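Long-range contacts in regulatory protein of LacI family (Chloroflexus aggregans, PDB 3BBL), which probably regulates transcription as a LacI-family DNA-binding protein, with a periplasmic-binding-protein-like core of the kind that senses small effector molecules: residues G112-V117 against L148-T153; L131-D136 against M193-T198; Y162-E167 against L178-L183; P189-T194 against D217-G222. All blocks are in the same frame, centred on the assembly; numbering follows the deposited sequence.

Contact 1: residues G112-V117 against L148-T153; sequences GTRQAV and LEAMQT
V117 and A150 make the closest apolar approach of this helix pair, V117 CG1 lying 3.5 Å from A150 CB. That branch is anti to the backbone N (chi1 -179°), a setting that also brings V117 CG1 to 3.7 Å from SE of M151, a selenomethionine whose bent chain crosses the valine at about a right angle. Toward the surface the chemistry changes: R114 NH1 donates to E149 OE1 over 2.9 Å, a salt bridge that is clearly bent, with an N-H...O angle of 131°. OE1 is met on its syn side but from somewhat out of the carboxylate plane, and the guanidinium and carboxylate planes are almost parallel. These residues belong to helices 109-123 and 138-153, two of the layer flanking the central sheet of a periplasmic-binding-protein-like domain; their local axes approach to 8.3 Å and run 39° apart. The small A150 marks the tight point, its CB 3.8 Å from R114 O. A leucine in place of R114 would probably leave E149 OE1 without its charged mate. In the second shell, Q145 NE2 hydrogen-bonds E149 OE2 and so helps fix the carboxylate's rotation. L156 and I158 touch M151 from the adjoining loop, while T113 OG1 is hydrogen-bonded to R143 O.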
loop_
_atom_site.group_PDB
_atom_site.type_symbol
_atom_site.label_atom_id
_atom_site.label_comp_id
_atom_site.label_asym_id
_atom_site.label_seq_id
_atom_site.Cartn_x
_atom_site.Cartn_y
_atom_site.Cartn_z
ATOM N N GLY A 112 -19.150 9.319 7.199
ATOM C CA GLY A 112 -18.362 8.207 7.693
ATOM C C GLY A 112 -18.179 8.231 9.194
ATOM O O GLY A 112 -18.482 7.259 9.873
ATOM N N THR A 113 -17.679 9.344 9.717
ATOM C CA THR A 113 -17.461 9.483 11.148
ATOM C C THR A 113 -18.787 9.539 11.909
ATOM O O THR A 113 -18.901 8.986 12.994
ATOM C CB THR A 113 -16.653 10.741 11.455
ATOM O OG1 THR A 113 -17.276 11.868 10.828
ATOM C CG2 THR A 113 -15.254 10.612 10.917
ATOM N N ARG A 114 -19.793 10.198 11.344
ATOM C CA ARG A 114 -21.081 10.273 12.021
ATOM C C ARG A 114 -21.588 8.857 12.295
ATOM O O ARG A 114 -22.007 8.525 13.412
ATOM C CB ARG A 114 -22.099 11.035 11.165
ATOM C CG ARG A 114 -23.488 11.120 11.797
ATOM C CD ARG A 114 -24.407 12.048 11.017
ATOM N NE ARG A 114 -24.597 11.595 9.642
ATOM C CZ ARG A 114 -24.315 12.315 8.554
ATOM N NH1 ARG A 114 -23.825 13.553 8.656
ATOM N NH2 ARG A 114 -24.503 11.780 7.353
ATOM N N GLN A 115 -21.520 8.020 11.270
ATOM C CA GLN A 115 -21.972 6.644 11.375
ATOM C C GLN A 115 -21.158 5.888 12.427
ATOM O O GLN A 115 -21.708 5.140 13.234
ATOM C CB GLN A 115 -21.822 5.973 10.018
ATOM C CG GLN A 115 -22.693 4.765 9.801
ATOM C CD GLN A 115 -22.435 4.133 8.450
ATOM O OE1 GLN A 115 -22.240 4.838 7.453
ATOM N NE2 GLN A 115 -22.437 2.802 8.402
ATOM N N ALA A 116 -19.848 6.092 12.422
ATOM C CA ALA A 116 -18.990 5.426 13.387
ATOM C C ALA A 116 -19.394 5.843 14.796
ATOM O O ALA A 116 -19.574 4.997 15.668
ATOM C CB ALA A 116 -17.518 5.777 13.128
ATOM N N VAL A 117 -19.551 7.143 15.014
ATOM C CA VAL A 117 -19.929 7.631 16.333
ATOM C C VAL A 117 -21.313 7.140 16.747
ATOM O O VAL A 117 -21.513 6.764 17.895
ATOM C CB VAL A 117 -19.872 9.176 16.401
ATOM C CG1 VAL A 117 -20.254 9.650 17.783
ATOM C CG2 VAL A 117 -18.471 9.648 16.084
ATOM N N LEU A 148 -18.906 15.742 15.564
ATOM C CA LEU A 148 -19.644 16.799 16.236
ATOM C C LEU A 148 -21.145 16.617 16.060
ATOM O O LEU A 148 -21.909 16.749 17.017
ATOM C CB LEU A 148 -19.220 18.168 15.700
ATOM C CG LEU A 148 -17.728 18.481 15.857
ATOM C CD1 LEU A 148 -17.412 19.818 15.212
ATOM C CD2 LEU A 148 -17.349 18.478 17.332
ATOM N N GLU A 149 -21.565 16.303 14.839
ATOM C CA GLU A 149 -22.982 16.104 14.555
ATOM C C GLU A 149 -23.587 14.946 15.333
ATOM O O GLU A 149 -24.669 15.071 15.898
ATOM C CB GLU A 149 -23.200 15.872 13.056
ATOM C CG GLU A 149 -23.401 17.136 12.260
ATOM C CD GLU A 149 -23.331 16.902 10.755
ATOM O OE1 GLU A 149 -23.914 15.899 10.272
ATOM O OE2 GLU A 149 -22.694 17.728 10.059
ATOM N N ALA A 150 -22.896 13.813 15.352
ATOM C CA ALA A 150 -23.410 12.661 16.071
ATOM C C ALA A 150 -23.476 12.933 17.573
ATOM O O ALA A 150 -24.465 12.596 18.222
ATOM C CB ALA A 150 -22.545 11.436 15.792
HETATM N N MSE A 151 -22.433 13.549 18.122
HETATM C CA MSE A 151 -22.400 13.840 19.552
HETATM C C MSE A 151 -23.517 14.839 19.897
HETATM O O MSE A 151 -24.247 14.657 20.869
HETATM C CB MSE A 151 -21.022 14.396 19.968
HETATM C CG MSE A 151 -19.854 13.460 19.759
HETATM SE SE MSE A 151 -20.076 11.753 20.810
HETATM C CE MSE A 151 -19.281 12.476 22.475
ATOM N N GLN A 152 -23.657 15.877 19.081
ATOM C CA GLN A 152 -24.687 16.891 19.271
ATOM C C GLN A 152 -26.081 16.264 19.218
ATOM O O GLN A 152 -26.926 16.525 20.064
ATOM C CB GLN A 152 -24.555 17.960 18.183
ATOM C CG GLN A 152 -25.702 18.948 18.124
ATOM C CD GLN A 152 -25.635 19.987 19.219
ATOM O OE1 GLN A 152 -24.680 20.764 19.287
ATOM N NE2 GLN A 152 -26.651 20.010 20.087
ATOM N N THR A 153 -26.321 15.434 18.211
ATOM C CA THR A 153 -27.613 14.777 18.065
ATOM C C THR A 153 -27.958 13.898 19.266
ATOM O O THR A 153 -29.109 13.855 19.694
ATOM C CB THR A 153 -27.648 13.920 16.780
ATOM O OG1 THR A 153 -27.590 14.785 15.640
ATOM C CG2 THR A 153 -28.905 13.079 16.715
#

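Contact 2: residues L131-D136 against M193-T198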
loop_
_atom_site.group_PDB
_atom_site.type_symbol
_atom_site.label_atom_id
_atom_site.label_comp_id
_atom_site.label_asym_id
_atom_site.label_seq_id
_atom_site.Cartn_x
_atom_site.Cartn_y
_atom_site.Cartn_z
ATOM N N LEU A 131 -9.208 11.606 17.713
ATOM C CA LEU A 131 -7.865 12.014 17.346
ATOM C C LEU A 131 -8.043 12.636 15.962
ATOM O O LEU A 131 -8.174 11.943 14.958
ATOM C CB LEU A 131 -6.944 10.794 17.304
ATOM C CG LEU A 131 -6.957 9.986 18.610
ATOM C CD1 LEU A 131 -5.871 8.920 18.570
ATOM C CD2 LEU A 131 -6.753 10.915 19.797
ATOM N N ALA A 132 -8.072 13.962 15.926
ATOM C CA ALA A 132 -8.295 14.693 14.687
ATOM C C ALA A 132 -7.052 15.367 14.111
ATOM O O ALA A 132 -5.955 15.274 14.668
ATOM C CB ALA A 132 -9.393 15.722 14.912
ATOM N N TRP A 133 -7.246 16.062 12.994
ATOM C CA TRP A 133 -6.160 16.746 12.304
ATOM C C TRP A 133 -6.237 18.263 12.469
ATOM O O TRP A 133 -7.210 18.787 13.006
ATOM C CB TRP A 133 -6.195 16.388 10.812
ATOM C CG TRP A 133 -5.985 14.941 10.521
ATOM C CD1 TRP A 133 -5.409 14.018 11.340
ATOM C CD2 TRP A 133 -6.300 14.253 9.301
ATOM N NE1 TRP A 133 -5.345 12.798 10.712
ATOM C CE2 TRP A 133 -5.885 12.913 9.459
ATOM C CE3 TRP A 133 -6.890 14.641 8.091
ATOM C CZ2 TRP A 133 -6.040 11.953 8.450
ATOM C CZ3 TRP A 133 -7.045 13.686 7.088
ATOM C CH2 TRP A 133 -6.622 12.358 7.276
ATOM N N PRO A 134 -5.205 18.988 12.002
ATOM C CA PRO A 134 -5.176 20.453 12.106
ATOM C C PRO A 134 -6.369 21.104 11.416
ATOM O O PRO A 134 -7.000 20.496 10.555
ATOM C CB PRO A 134 -3.851 20.815 11.445
ATOM C CG PRO A 134 -2.994 19.638 11.757
ATOM C CD PRO A 134 -3.924 18.485 11.473
ATOM N N GLU A 135 -6.655 22.349 11.789
ATOM C CA GLU A 135 -7.792 23.096 11.244
ATOM C C GLU A 135 -7.696 23.440 9.763
ATOM O O GLU A 135 -8.716 23.691 9.118
ATOM C CB GLU A 135 -7.998 24.389 12.029
ATOM C CG GLU A 135 -7.960 24.222 13.536
ATOM C CD GLU A 135 -8.356 25.492 14.260
ATOM O OE1 GLU A 135 -7.808 26.566 13.926
ATOM O OE2 GLU A 135 -9.214 25.415 15.165
ATOM N N ASP A 136 -6.483 23.459 9.224
ATOM C CA ASP A 136 -6.309 23.786 7.817
ATOM C C ASP A 136 -6.516 22.586 6.900
ATOM O O ASP A 136 -6.270 22.665 5.701
ATOM C CB ASP A 136 -4.926 24.398 7.580
ATOM C CG ASP A 136 -3.796 23.461 7.951
ATOM O OD1 ASP A 136 -2.630 23.913 7.967
ATOM O OD2 ASP A 136 -4.068 22.271 8.226
HETATM N N MSE A 193 -12.285 7.637 18.404
HETATM C CA MSE A 193 -12.438 7.667 16.952
HETATM C C MSE A 193 -11.154 8.327 16.415
HETATM O O MSE A 193 -10.705 9.337 16.952
HETATM C CB MSE A 193 -13.678 8.509 16.605
HETATM C CG MSE A 193 -13.875 8.853 15.148
HETATM SE SE MSE A 193 -14.808 7.434 14.181
HETATM C CE MSE A 193 -13.504 7.131 12.750
ATOM N N THR A 194 -10.542 7.759 15.380
ATOM C CA THR A 194 -9.327 8.363 14.818
ATOM C C THR A 194 -9.537 8.732 13.345
ATOM O O THR A 194 -10.366 8.125 12.660
ATOM C CB THR A 194 -8.106 7.413 14.944
ATOM O OG1 THR A 194 -8.286 6.268 14.106
ATOM C CG2 THR A 194 -7.947 6.963 16.377
ATOM N N LEU A 195 -8.798 9.719 12.846
ATOM C CA LEU A 195 -8.982 10.121 11.453
ATOM C C LEU A 195 -8.292 9.281 10.392
ATOM O O LEU A 195 -8.478 9.525 9.202
ATOM C CB LEU A 195 -8.651 11.599 11.261
ATOM C CG LEU A 195 -9.643 12.527 11.983
ATOM C CD1 LEU A 195 -9.650 13.899 11.305
ATOM C CD2 LEU A 195 -11.040 11.931 11.967
ATOM N N ASN A 196 -7.484 8.313 10.817
ATOM C CA ASN A 196 -6.851 7.363 9.906
ATOM C C ASN A 196 -6.420 6.159 10.730
ATOM O O ASN A 196 -6.346 6.246 11.952
ATOM C CB ASN A 196 -5.700 7.991 9.086
ATOM C CG ASN A 196 -4.410 8.155 9.855
ATOM O OD1 ASN A 196 -3.451 8.719 9.328
ATOM N ND2 ASN A 196 -4.365 7.677 11.081
ATOM N N ASP A 197 -6.186 5.025 10.080
ATOM C CA ASP A 197 -5.816 3.820 10.804
ATOM C C ASP A 197 -4.452 3.884 11.460
ATOM O O ASP A 197 -4.223 3.246 12.492
ATOM C CB ASP A 197 -5.897 2.600 9.890
ATOM C CG ASP A 197 -7.309 2.305 9.432
ATOM O OD1 ASP A 197 -8.269 2.759 10.082
ATOM O OD2 ASP A 197 -7.462 1.599 8.428
ATOM N N THR A 198 -3.540 4.651 10.880
ATOM C CA THR A 198 -2.214 4.774 11.479
ATOM C C THR A 198 -2.353 5.307 12.905
ATOM O O THR A 198 -1.704 4.813 13.825
ATOM C CB THR A 198 -1.324 5.725 10.674
ATOM O OG1 THR A 198 -1.394 5.369 9.291
ATOM C CG2 THR A 198 0.112 5.621 11.133
#
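Two first torsions set up the meeting of W133 and L195: in each, CG stands anti to the carbonyl carbon and beside the backbone N, at chi1 -63° for the tryptophan and -67° for the leucine. The indole is thereby laid across L195 CB, which sits over the five-membered ring, 3.7 Å from its centroid and 22° off the normal, a CH-pi contact. The leucine's branched end lies against the A132 backbone, L195 CG 3.7 Å from A132 CA. N196 CB comes to the ring edge, 4.0 Å from W133 CZ2. An alanine in place of W133 would probably uncover L195 CB and open a gap beside N196 CB. Behind this, the backbones pair as parallel strands: L131 N donates to M193 O at 2.8 Å and L195 N to L131 O at 3.1 Å, both nearly in line with the carbonyl, though the second is longer and clearly bent at its hydrogen. L131 and T194 run side by side, L131 CD1 being 3.6 Å from T194 CG2. T194 OG1 gives its hydrogen to N196 O at 2.9 Å, from above the carbonyl plane, tying down the turn that leads to N196 at the N-cap of helix 197-209. Such loops at the C-terminal ends of neighbouring parallel strands are where periplasmic-binding-protein folds usually form their ligand cleft, and this one is consistent with that place.

Contact 3: residues Y162-E167 against L178-L183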
loop_
_atom_site.group_PDB
_atom_site.type_symbol
_atom_site.label_atom_id
_atom_site.label_comp_id
_atom_site.label_asym_id
_atom_site.label_seq_id
_atom_site.Cartn_x
_atom_site.Cartn_y
_atom_site.Cartn_z
ATOM N N TYR A 162 -11.353 16.292 24.787
ATOM C CA TYR A 162 -11.523 15.048 24.029
ATOM C C TYR A 162 -11.282 15.205 22.529
ATOM O O TYR A 162 -11.453 14.254 21.769
ATOM C CB TYR A 162 -12.930 14.494 24.205
ATOM C CG TYR A 162 -13.173 13.733 25.471
ATOM C CD1 TYR A 162 -14.406 13.116 25.686
ATOM C CD2 TYR A 162 -12.181 13.607 26.451
ATOM C CE1 TYR A 162 -14.655 12.387 26.843
ATOM C CE2 TYR A 162 -12.416 12.872 27.619
ATOM C CZ TYR A 162 -13.658 12.265 27.803
ATOM O OH TYR A 162 -13.913 11.506 28.906
ATOM N N ILE A 163 -10.921 16.408 22.098
ATOM C CA ILE A 163 -10.669 16.647 20.688
ATOM C C ILE A 163 -9.218 17.045 20.557
ATOM O O ILE A 163 -8.858 18.185 20.811
ATOM C CB ILE A 163 -11.575 17.771 20.142
ATOM C CG1 ILE A 163 -13.036 17.373 20.314
ATOM C CG2 ILE A 163 -11.281 18.022 18.668
ATOM C CD1 ILE A 163 -14.016 18.423 19.847
ATOM N N LEU A 164 -8.381 16.096 20.169
ATOM C CA LEU A 164 -6.956 16.362 20.035
ATOM C C LEU A 164 -6.567 16.416 18.559
ATOM O O LEU A 164 -6.821 15.482 17.805
ATOM C CB LEU A 164 -6.163 15.276 20.774
ATOM C CG LEU A 164 -6.675 14.959 22.191
ATOM C CD1 LEU A 164 -5.798 13.905 22.825
ATOM C CD2 LEU A 164 -6.679 16.215 23.054
ATOM N N ARG A 165 -5.959 17.525 18.152
ATOM C CA ARG A 165 -5.552 17.724 16.765
ATOM C C ARG A 165 -4.055 17.557 16.573
ATOM O O ARG A 165 -3.260 18.035 17.375
ATOM C CB ARG A 165 -5.962 19.119 16.310
ATOM C CG ARG A 165 -7.451 19.378 16.316
ATOM C CD ARG A 165 -7.685 20.854 16.076
ATOM N NE ARG A 165 -9.090 21.217 15.943
ATOM C CZ ARG A 165 -9.802 21.059 14.836
ATOM N NH1 ARG A 165 -9.246 20.533 13.751
ATOM N NH2 ARG A 165 -11.068 21.451 14.815
ATOM N N GLY A 166 -3.679 16.891 15.487
ATOM C CA GLY A 166 -2.279 16.659 15.199
ATOM C C GLY A 166 -2.082 15.872 13.915
ATOM O O GLY A 166 -3.042 15.558 13.203
ATOM N N GLU A 167 -0.829 15.555 13.615
ATOM C CA GLU A 167 -0.500 14.794 12.418
ATOM C C GLU A 167 -1.010 13.358 12.499
ATOM O O GLU A 167 -0.956 12.720 13.553
ATOM C CB GLU A 167 1.010 14.784 12.214
ATOM C CG GLU A 167 1.596 16.169 12.062
ATOM C CD GLU A 167 1.008 16.915 10.877
ATOM O OE1 GLU A 167 0.877 18.159 10.960
ATOM O OE2 GLU A 167 0.679 16.257 9.861
ATOM N N LEU A 178 -2.177 8.268 25.095
ATOM C CA LEU A 178 -1.574 8.110 26.408
ATOM C C LEU A 178 -2.000 9.305 27.270
ATOM O O LEU A 178 -2.246 9.171 28.464
ATOM C CB LEU A 178 -0.046 8.019 26.291
ATOM C CG LEU A 178 0.494 6.678 25.775
ATOM C CD1 LEU A 178 1.996 6.765 25.564
ATOM C CD2 LEU A 178 0.151 5.566 26.756
ATOM N N HIS A 179 -2.107 10.474 26.650
ATOM C CA HIS A 179 -2.537 11.667 27.368
ATOM C C HIS A 179 -3.952 11.425 27.906
ATOM O O HIS A 179 -4.259 11.759 29.039
ATOM C CB HIS A 179 -2.535 12.875 26.425
ATOM C CG HIS A 179 -3.133 14.108 27.024
ATOM N ND1 HIS A 179 -2.496 14.849 27.996
ATOM C CD2 HIS A 179 -4.313 14.735 26.786
ATOM C CE1 HIS A 179 -3.252 15.881 28.328
ATOM N NE2 HIS A 179 -4.358 15.834 27.608
ATOM N N LEU A 180 -4.809 10.834 27.084
ATOM C CA LEU A 180 -6.186 10.545 27.479
ATOM C C LEU A 180 -6.262 9.435 28.517
ATOM O O LEU A 180 -7.096 9.477 29.411
ATOM C CB LEU A 180 -7.028 10.164 26.252
ATOM C CG LEU A 180 -7.376 11.305 25.292
ATOM C CD1 LEU A 180 -8.037 10.753 24.054
ATOM C CD2 LEU A 180 -8.288 12.298 25.983
ATOM N N LEU A 181 -5.391 8.440 28.397
ATOM C CA LEU A 181 -5.380 7.341 29.351
ATOM C C LEU A 181 -4.791 7.780 30.696
ATOM O O LEU A 181 -4.898 7.061 31.691
ATOM C CB LEU A 181 -4.606 6.147 28.781
ATOM C CG LEU A 181 -5.230 5.546 27.509
ATOM C CD1 LEU A 181 -4.491 4.287 27.094
ATOM C CD2 LEU A 181 -6.693 5.226 27.755
ATOM N N ASP A 182 -4.164 8.956 30.722
ATOM C CA ASP A 182 -3.606 9.495 31.963
ATOM C C ASP A 182 -4.765 9.943 32.854
ATOM O O ASP A 182 -4.576 10.193 34.052
ATOM C CB ASP A 182 -2.697 10.710 31.715
ATOM C CG ASP A 182 -1.291 10.324 31.270
ATOM O OD1 ASP A 182 -0.801 9.250 31.667
ATOM O OD2 ASP A 182 -0.661 11.112 30.533
ATOM N N LEU A 183 -5.952 10.075 32.262
ATOM C CA LEU A 183 -7.126 10.481 33.027
ATOM C C LEU A 183 -7.574 9.294 33.863
ATOM O O LEU A 183 -7.344 8.146 33.487
ATOM C CB LEU A 183 -8.258 10.911 32.096
ATOM C CG LEU A 183 -7.999 12.152 31.237
ATOM C CD1 LEU A 183 -9.080 12.267 30.168
ATOM C CD2 LEU A 183 -7.962 13.399 32.109
#
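L180 reaches from its helix to both Y162 and L164, packing helix 170-181 against strand 163-165, the edge strand from which this beta-alpha-beta crossover of the periplasmic-binding-protein-like fold sets out toward strand 191-194. From L180 CB, which points toward the strand, the chain turns at chi1 -72° and places CG anti to the carbonyl carbon. L180 CG then faces the tip of L164, 3.9 Å from L164 CD1. Of the two end methyls, L180 CD1 meets that same carbon at 4.1 Å, the two leucines reaching toward each other tip to tip, whereas L180 CD2 goes to the tyrosine, 4.1 Å from Y162 CD2, in an oblique approach. No hydrogen bond crosses between the segments, and the distances, all 3.9 Å or longer, describe unstrained apolar packing. Y162 is fixed at its far end by a hydrogen bond from its hydroxyl group to R187 O, while its backbone is bonded to I130 of the adjoining strand 128-132; L180 also touches A129 there, so the helix lies over both strands. Nearer the surface, L164 CD1 is 4.3 Å from H179 CD2. On the other flank L183 CD1 stands near the plane of the phenol, at its edge, 4.2 Å from Y162 CE2.

Contact 4: residues P189-T194 against D217-G222; sequences PTAIMT and DLAIIG. With EDO (1,2-ethanediol), chain C.
Parallel pairing of A191, I192 and M193 with A219, I220 and I221 closes a beta-alpha-beta unit, strand 191-194, helix 197-209 and strand 219-223, within the central sheet. The local strand axes are only 11° apart. The ladder has four rungs: A219 N to T190 O, I192 N to A219 O at 2.8 Å, I221 N to I192 O, and T194 N to I221 O, with N-H...O angles of 158 to 169°. Before it starts, one water donates to both P189 O and D217 O. On one face A191 CB meets A219 CB at 3.9 Å, and the selenomethionine M193, bent at chi2 and chi3, swings its methyl over the next strand, CE lying 4.0 Å from I221 CG2 and 3.3 Å from G222 O. On the other face I192 CG1 lies 4.0 Å from L218 CD1. On the edge of strand 219-223 away from strand 191-194, the I220 backbone holds a 1,2-ethanediol, probably from the crystallisation liquor: I220 N donates to its O1 at 2.8 Å, its O2 to I220 O at 2.7 Å, and S237 N also bonds to it. Helix 109-123 packs on the face of A191, M193 and I221; helix 197-209 meets I220 and T194 on the other, and strand 128-132 flanks strand 191-194.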
loop_
_atom_site.group_PDB
_atom_site.type_symbol
_atom_site.label_atom_id
_atom_site.label_comp_id
_atom_site.label_asym_id
_atom_site.label_seq_id
_atom_site.Cartn_x
_atom_site.Cartn_y
_atom_site.Cartn_z
ATOM N N PRO A 189 -11.976 8.493 28.488
ATOM C CA PRO A 189 -12.976 8.131 27.475
ATOM C C PRO A 189 -13.039 6.612 27.334
ATOM O O PRO A 189 -12.054 5.918 27.570
ATOM C CB PRO A 189 -12.456 8.803 26.203
ATOM C CG PRO A 189 -10.974 8.824 26.407
ATOM C CD PRO A 189 -10.832 9.197 27.877
ATOM N N THR A 190 -14.207 6.099 26.973
ATOM C CA THR A 190 -14.379 4.671 26.800
ATOM C C THR A 190 -14.271 4.289 25.326
ATOM O O THR A 190 -14.195 3.116 24.978
ATOM C CB THR A 190 -15.731 4.209 27.330
ATOM O OG1 THR A 190 -16.763 4.883 26.611
ATOM C CG2 THR A 190 -15.854 4.501 28.807
ATOM N N ALA A 191 -14.266 5.286 24.456
ATOM C CA ALA A 191 -14.145 5.029 23.038
ATOM C C ALA A 191 -13.382 6.155 22.339
ATOM O O ALA A 191 -13.498 7.328 22.698
ATOM C CB ALA A 191 -15.524 4.841 22.414
ATOM N N ILE A 192 -12.591 5.777 21.341
ATOM C CA ILE A 192 -11.800 6.727 20.583
ATOM C C ILE A 192 -11.960 6.543 19.082
ATOM O O ILE A 192 -11.805 5.443 18.555
ATOM C CB ILE A 192 -10.302 6.610 20.951
ATOM C CG1 ILE A 192 -10.100 7.035 22.408
ATOM C CG2 ILE A 192 -9.458 7.485 20.037
ATOM C CD1 ILE A 192 -8.675 6.914 22.908
HETATM N N MSE A 193 -12.285 7.637 18.404
HETATM C CA MSE A 193 -12.438 7.667 16.952
HETATM C C MSE A 193 -11.154 8.327 16.415
HETATM O O MSE A 193 -10.705 9.337 16.952
HETATM C CB MSE A 193 -13.678 8.509 16.605
HETATM C CG MSE A 193 -13.875 8.853 15.148
HETATM SE SE MSE A 193 -14.808 7.434 14.181
HETATM C CE MSE A 193 -13.504 7.131 12.750
ATOM N N THR A 194 -10.542 7.759 15.380
ATOM C CA THR A 194 -9.327 8.363 14.818
ATOM C C THR A 194 -9.537 8.732 13.345
ATOM O O THR A 194 -10.366 8.125 12.660
ATOM C CB THR A 194 -8.106 7.413 14.944
ATOM O OG1 THR A 194 -8.286 6.268 14.106
ATOM C CG2 THR A 194 -7.947 6.963 16.377
ATOM N N ASP A 217 -12.476 -2.512 27.264
ATOM C CA ASP A 217 -12.182 -1.365 28.117
ATOM C C ASP A 217 -12.108 -0.065 27.321
ATOM O O ASP A 217 -12.509 0.989 27.802
ATOM C CB ASP A 217 -10.859 -1.569 28.860
ATOM C CG ASP A 217 -10.850 -2.827 29.708
ATOM O OD1 ASP A 217 -11.903 -3.138 30.312
ATOM O OD2 ASP A 217 -9.780 -3.490 29.782
ATOM N N LEU A 218 -11.595 -0.150 26.100
ATOM C CA LEU A 218 -11.451 1.016 25.244
ATOM C C LEU A 218 -11.784 0.642 23.815
ATOM O O LEU A 218 -11.060 -0.129 23.188
ATOM C CB LEU A 218 -10.013 1.551 25.300
ATOM C CG LEU A 218 -9.733 2.782 24.431
ATOM C CD1 LEU A 218 -10.580 3.948 24.931
ATOM C CD2 LEU A 218 -8.260 3.146 24.471
ATOM N N ALA A 219 -12.881 1.182 23.298
ATOM C CA ALA A 219 -13.271 0.893 21.918
ATOM C C ALA A 219 -12.525 1.862 20.988
ATOM O O ALA A 219 -12.296 3.021 21.335
ATOM C CB ALA A 219 -14.777 1.045 21.751
ATOM N N ILE A 220 -12.129 1.366 19.823
ATOM C CA ILE A 220 -11.413 2.173 18.851
ATOM C C ILE A 220 -11.917 1.951 17.430
ATOM O O ILE A 220 -12.081 0.815 16.991
ATOM C CB ILE A 220 -9.898 1.862 18.888
ATOM C CG1 ILE A 220 -9.332 2.243 20.252
ATOM C CG2 ILE A 220 -9.159 2.637 17.785
ATOM C CD1 ILE A 220 -7.914 1.725 20.489
ATOM N N ILE A 221 -12.181 3.038 16.717
ATOM C CA ILE A 221 -12.619 2.940 15.330
ATOM C C ILE A 221 -11.717 3.858 14.526
ATOM O O ILE A 221 -11.555 5.028 14.866
ATOM C CB ILE A 221 -14.095 3.365 15.136
ATOM C CG1 ILE A 221 -15.019 2.400 15.872
ATOM C CG2 ILE A 221 -14.445 3.358 13.654
ATOM C CD1 ILE A 221 -16.493 2.652 15.625
ATOM N N GLY A 222 -11.107 3.312 13.478
ATOM C CA GLY A 222 -10.216 4.101 12.645
ATOM C C GLY A 222 -10.880 4.583 11.375
ATOM O O GLY A 222 -12.109 4.563 11.248
HETATM C C1 EDO C . -11.928 -2.204 19.074
HETATM O O1 EDO C . -12.967 -1.292 19.454
HETATM C C2 EDO C . -12.132 -2.696 17.634
HETATM O O2 EDO C . -11.500 -1.813 16.714
HETATM O O HOH W 1 -11.315 3.531 28.596
#

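Contacts 1, 2 and 4 are buried, contact 3 only partly. Contacts 2 and 4 share M193 and T194 and flank strand 191-194 with strands 128-132 and 219-223; backbone hydrogen bonds form their frame. Contacts 1 and 3 involve the helix layers. Contact 1 is apolar at V117, A150 and M151 and ends in a salt bridge at its partly exposed rim, whereas contact 3, its centre about 21 Å from the centre of the chain and reaching the surface at H179, has apolar packing alone. Direct touches join them: A116 packs on M193, which contacts 2 and 4 share, and L180 CD1 is 4.1 Å from I192 CD1 between contacts 3 and 4. Contact 2 alone adds an aromatic face.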